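N-acetyltransferase domain-containing protein (Xanthomonas campestris pv. campestris, PDB 2OZH) probably transfers an acyl group, most likely acetyl from acetyl-coenzyme A as in other GNAT-family enzymes, to a substrate not yet identified. Local coordinates at residues H44-V52 with L90-L100. Residues are numbered along the deposited sequence; the frame is centred on the assembly and turned at random.
Sequences HSLCFGGFV and LMDAVMAHPDL. With EDO (1,2-ethanediol), chain G.
Two CH-pi contacts, with the roles of ring and methyl exchanged, carry the packing of strand 46-52 against helix 86-96 and the turn that follows it. In one, the strand supplies the ring: Val94 CG2 sits over the middle of one face of Phe48, 3.7 Å from the ring centroid and 9° off the normal. In the other, the strand supplies the methyl: Leu46 CD2 stands over the imidazole of His97, 3.7 Å from its centroid. Leu46 extends with CG anti to its backbone N (chi1 179°), meeting the His97 ring from the opposite direction.

The two rings also touch, their planes almost perpendicular at 85°, and Phe48 CZ comes 3.9 Å from His97 CD2. Apolar packing surrounds the rings: Ala93 CB meets the rim carbon Phe48 CD2, and Leu46 CD2 also reaches Leu100 CD1 at 4.0 Å. In one of its two modelled conformers, Leu90 lays CD2 against Phe48 O and CD1 4.0 Å from Gly50 CA; Val7 of strand 6-8 touches Leu90 and Ala93 as well.

The strand spends backbone hydrogen bonds on its sheet neighbours, Leu46 with Val62 and Phe48 with Ala60, while helix and turn bond internally. Asp99 N donates to His97 ND1 over 3.0 Å, tilted out of the ring plane, and Pro98 CD lies near the rim of the imidazole face opposite Leu46. These three neighbours together help set the ring's rotation, and ND1, as acceptor, probably carries no proton.

No hydrogen bond joins the two segments, so a helix running roughly antiparallel to the strand is seated on the GNAT sheet by shape and dispersion, with polar bonds kept to each side of the interface.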
loop_
_atom_site.group_PDB
_atom_site.type_symbol
_atom_site.label_atom_id
_atom_site.label_comp_id
_atom_site.label_asym_id
_atom_site.label_seq_id
_atom_site.Cartn_x
_atom_site.Cartn_y
_atom_site.Cartn_z
ATOM N N HIS A 44 7.816 -6.667 6.225
ATOM C CA HIS A 44 7.777 -5.466 5.373
ATOM C C HIS A 44 6.604 -4.557 5.636
ATOM O O HIS A 44 6.245 -3.711 4.811
ATOM C CB HIS A 44 7.838 -5.886 3.902
ATOM C CG HIS A 44 9.108 -6.555 3.559
ATOM N ND1 HIS A 44 10.273 -5.852 3.360
ATOM C CD2 HIS A 44 9.411 -7.873 3.444
ATOM C CE1 HIS A 44 11.239 -6.720 3.105
ATOM N NE2 HIS A 44 10.751 -7.945 3.161
ATOM N N SER A 45 6.011 -4.688 6.811
ATOM C CA SER A 45 4.894 -3.880 7.233
ATOM C C SER A 45 5.140 -3.259 8.578
ATOM O O SER A 45 6.000 -3.718 9.337
ATOM C CB SER A 45 3.631 -4.755 7.367
ATOM O OG SER A 45 3.321 -5.388 6.136
ATOM N N LEU A 46 4.339 -2.246 8.899
ATOM C CA LEU A 46 4.253 -1.684 10.231
ATOM C C LEU A 46 3.102 -2.375 10.931
ATOM O O LEU A 46 1.939 -2.239 10.573
ATOM C CB LEU A 46 4.024 -0.175 10.190
ATOM C CG LEU A 46 3.899 0.531 11.539
ATOM C CD1 LEU A 46 5.129 0.373 12.374
ATOM C CD2 LEU A 46 3.639 2.021 11.307
ATOM N N CYS A 47 3.452 -3.231 11.884
ATOM C CA CYS A 47 2.498 -4.118 12.521
ATOM C C CYS A 47 2.217 -3.661 13.936
ATOM O O CYS A 47 3.120 -3.195 14.644
ATOM C CB CYS A 47 3.006 -5.551 12.568
ATOM S SG CYS A 47 3.343 -6.271 10.947
ATOM N N PHE A 48 0.956 -3.800 14.334
ATOM C CA PHE A 48 0.468 -3.414 15.673
ATOM C C PHE A 48 -0.029 -4.687 16.345
ATOM O O PHE A 48 -1.003 -5.298 15.905
ATOM C CB PHE A 48 -0.672 -2.388 15.552
ATOM C CG PHE A 48 -0.218 -1.090 14.944
ATOM C CD1 PHE A 48 -0.016 -0.982 13.589
ATOM C CD2 PHE A 48 0.032 0.036 15.731
ATOM C CE1 PHE A 48 0.434 0.206 13.033
ATOM C CE2 PHE A 48 0.489 1.209 15.185
ATOM C CZ PHE A 48 0.688 1.297 13.837
ATOM N N GLY A 49 0.637 -5.073 17.414
ATOM C CA GLY A 49 0.182 -6.208 18.197
ATOM C C GLY A 49 -0.419 -5.741 19.490
ATOM O O GLY A 49 0.072 -4.805 20.107
ATOM N N GLY A 50 -1.480 -6.400 19.929
ATOM C CA GLY A 50 -2.046 -6.175 21.234
ATOM C C GLY A 50 -1.864 -7.416 22.100
ATOM O O GLY A 50 -2.053 -8.528 21.620
ATOM N N PHE A 51 -1.435 -7.174 23.327
ATOM C CA PHE A 51 -1.025 -8.250 24.228
ATOM C C PHE A 51 -1.639 -8.075 25.602
ATOM O O PHE A 51 -1.704 -6.945 26.111
ATOM C CB PHE A 51 0.500 -8.264 24.384
ATOM C CG PHE A 51 1.242 -8.386 23.073
ATOM C CD1 PHE A 51 1.505 -7.266 22.317
ATOM C CD2 PHE A 51 1.655 -9.619 22.589
ATOM C CE1 PHE A 51 2.161 -7.352 21.132
ATOM C CE2 PHE A 51 2.301 -9.725 21.394
ATOM C CZ PHE A 51 2.572 -8.620 20.669
ATOM N N VAL A 52 -2.031 -9.189 26.197
ATOM C CA VAL A 52 -2.515 -9.210 27.575
ATOM C C VAL A 52 -1.881 -10.408 28.276
ATOM O O VAL A 52 -1.991 -11.520 27.813
ATOM C CB VAL A 52 -4.057 -9.321 27.627
ATOM C CG1 VAL A 52 -4.544 -9.409 29.089
ATOM C CG2 VAL A 52 -4.701 -8.155 26.900
ATOM N N LEU A 90 -5.849 -0.584 19.209
ATOM C CA LEU A 90 -4.953 -0.694 18.087
ATOM C C LEU A 90 -5.208 0.399 17.043
ATOM O O LEU A 90 -4.264 0.985 16.522
ATOM C CB LEU A 90 -4.982 -2.108 17.504
ATOM C CG LEU A 90 -3.999 -3.110 18.118
ATOM C CD1 LEU A 90 -4.292 -3.377 19.574
ATOM C CD2 LEU A 90 -3.976 -4.377 17.373
HETATM N N MSE A 91 -6.469 0.698 16.731
HETATM C CA MSE A 91 -6.751 1.745 15.776
HETATM C C MSE A 91 -6.326 3.112 16.250
HETATM O O MSE A 91 -5.829 3.935 15.473
HETATM C CB MSE A 91 -8.239 1.785 15.439
HETATM C CG MSE A 91 -8.678 0.664 14.555
HETATM SE SE MSE A 91 -7.765 0.561 12.847
HETATM C CE MSE A 91 -7.970 2.101 12.340
ATOM N N ASP A 92 -6.485 3.346 17.542
ATOM C CA ASP A 92 -5.992 4.593 18.097
ATOM C C ASP A 92 -4.483 4.721 17.885
ATOM O O ASP A 92 -3.975 5.797 17.525
ATOM C CB ASP A 92 -6.323 4.721 19.589
ATOM C CG ASP A 92 -7.785 5.019 19.873
ATOM O OD1 ASP A 92 -8.561 5.334 18.962
ATOM O OD2 ASP A 92 -8.144 4.915 21.081
ATOM N N ALA A 93 -3.745 3.619 18.061
ATOM C CA ALA A 93 -2.320 3.626 17.872
ATOM C C ALA A 93 -1.969 3.824 16.398
ATOM O O ALA A 93 -1.000 4.513 16.077
ATOM C CB ALA A 93 -1.733 2.320 18.360
ATOM N N VAL A 94 -2.730 3.205 15.503
ATOM C CA VAL A 94 -2.531 3.446 14.061
ATOM C C VAL A 94 -2.719 4.906 13.708
ATOM O O VAL A 94 -1.890 5.513 13.001
ATOM C CB VAL A 94 -3.470 2.564 13.208
ATOM C CG1 VAL A 94 -3.416 2.902 11.729
ATOM C CG2 VAL A 94 -3.169 1.071 13.415
HETATM N N MSE A 95 -3.811 5.484 14.192
HETATM C CA MSE A 95 -4.122 6.864 13.832
HETATM C C MSE A 95 -3.120 7.833 14.422
HETATM O O MSE A 95 -2.907 8.936 13.848
HETATM C CB MSE A 95 -5.527 7.235 14.297
HETATM C CG MSE A 95 -6.645 6.535 13.609
HETATM SE SE MSE A 95 -6.902 7.053 11.725
HETATM C CE MSE A 95 -5.891 5.638 11.118
ATOM N N ALA A 96 -2.511 7.480 15.550
ATOM C CA ALA A 96 -1.546 8.346 16.226
ATOM C C ALA A 96 -0.103 8.075 15.863
ATOM O O ALA A 96 0.793 8.771 16.345
ATOM C CB ALA A 96 -1.705 8.255 17.779
ATOM N N HIS A 97 0.166 7.036 15.053
ATOM C CA HIS A 97 1.553 6.639 14.887
ATOM C C HIS A 97 2.383 7.721 14.193
ATOM O O HIS A 97 1.953 8.260 13.194
ATOM C CB HIS A 97 1.639 5.341 14.072
ATOM C CG HIS A 97 2.991 4.720 14.137
ATOM N ND1 HIS A 97 4.045 5.167 13.360
ATOM C CD2 HIS A 97 3.488 3.753 14.943
ATOM C CE1 HIS A 97 5.130 4.486 13.684
ATOM N NE2 HIS A 97 4.818 3.612 14.635
ATOM N N PRO A 98 3.585 8.024 14.702
ATOM C CA PRO A 98 4.294 9.154 14.128
ATOM C C PRO A 98 4.687 9.000 12.667
ATOM O O PRO A 98 4.954 10.008 12.004
ATOM C CB PRO A 98 5.545 9.277 15.013
ATOM C CG PRO A 98 5.606 8.098 15.835
ATOM C CD PRO A 98 4.272 7.443 15.864
ATOM N N ASP A 99 4.740 7.783 12.155
ATOM C CA ASP A 99 5.152 7.551 10.756
ATOM C C ASP A 99 3.954 7.465 9.829
ATOM O O ASP A 99 4.130 7.195 8.645
ATOM C CB ASP A 99 6.022 6.304 10.647
ATOM C CG ASP A 99 7.330 6.443 11.427
ATOM O OD1 ASP A 99 7.886 7.561 11.490
ATOM O OD2 ASP A 99 7.804 5.441 11.987
ATOM N N LEU A 100 2.742 7.649 10.357
ATOM C CA LEU A 100 1.510 7.580 9.579
ATOM C C LEU A 100 0.699 8.868 9.605
ATOM O O LEU A 100 -0.517 8.876 9.401
ATOM C CB LEU A 100 0.640 6.421 10.051
ATOM C CG LEU A 100 1.255 5.031 10.006
ATOM C CD1 LEU A 100 0.288 3.998 10.532
ATOM C CD2 LEU A 100 1.653 4.629 8.602
HETATM C C1 EDO G . 12.906 -8.678 -0.320
HETATM O O1 EDO G . 12.840 -7.340 0.186
HETATM C C2 EDO G . 11.515 -9.288 -0.255
HETATM O O2 EDO G . 11.445 -10.226 0.818
#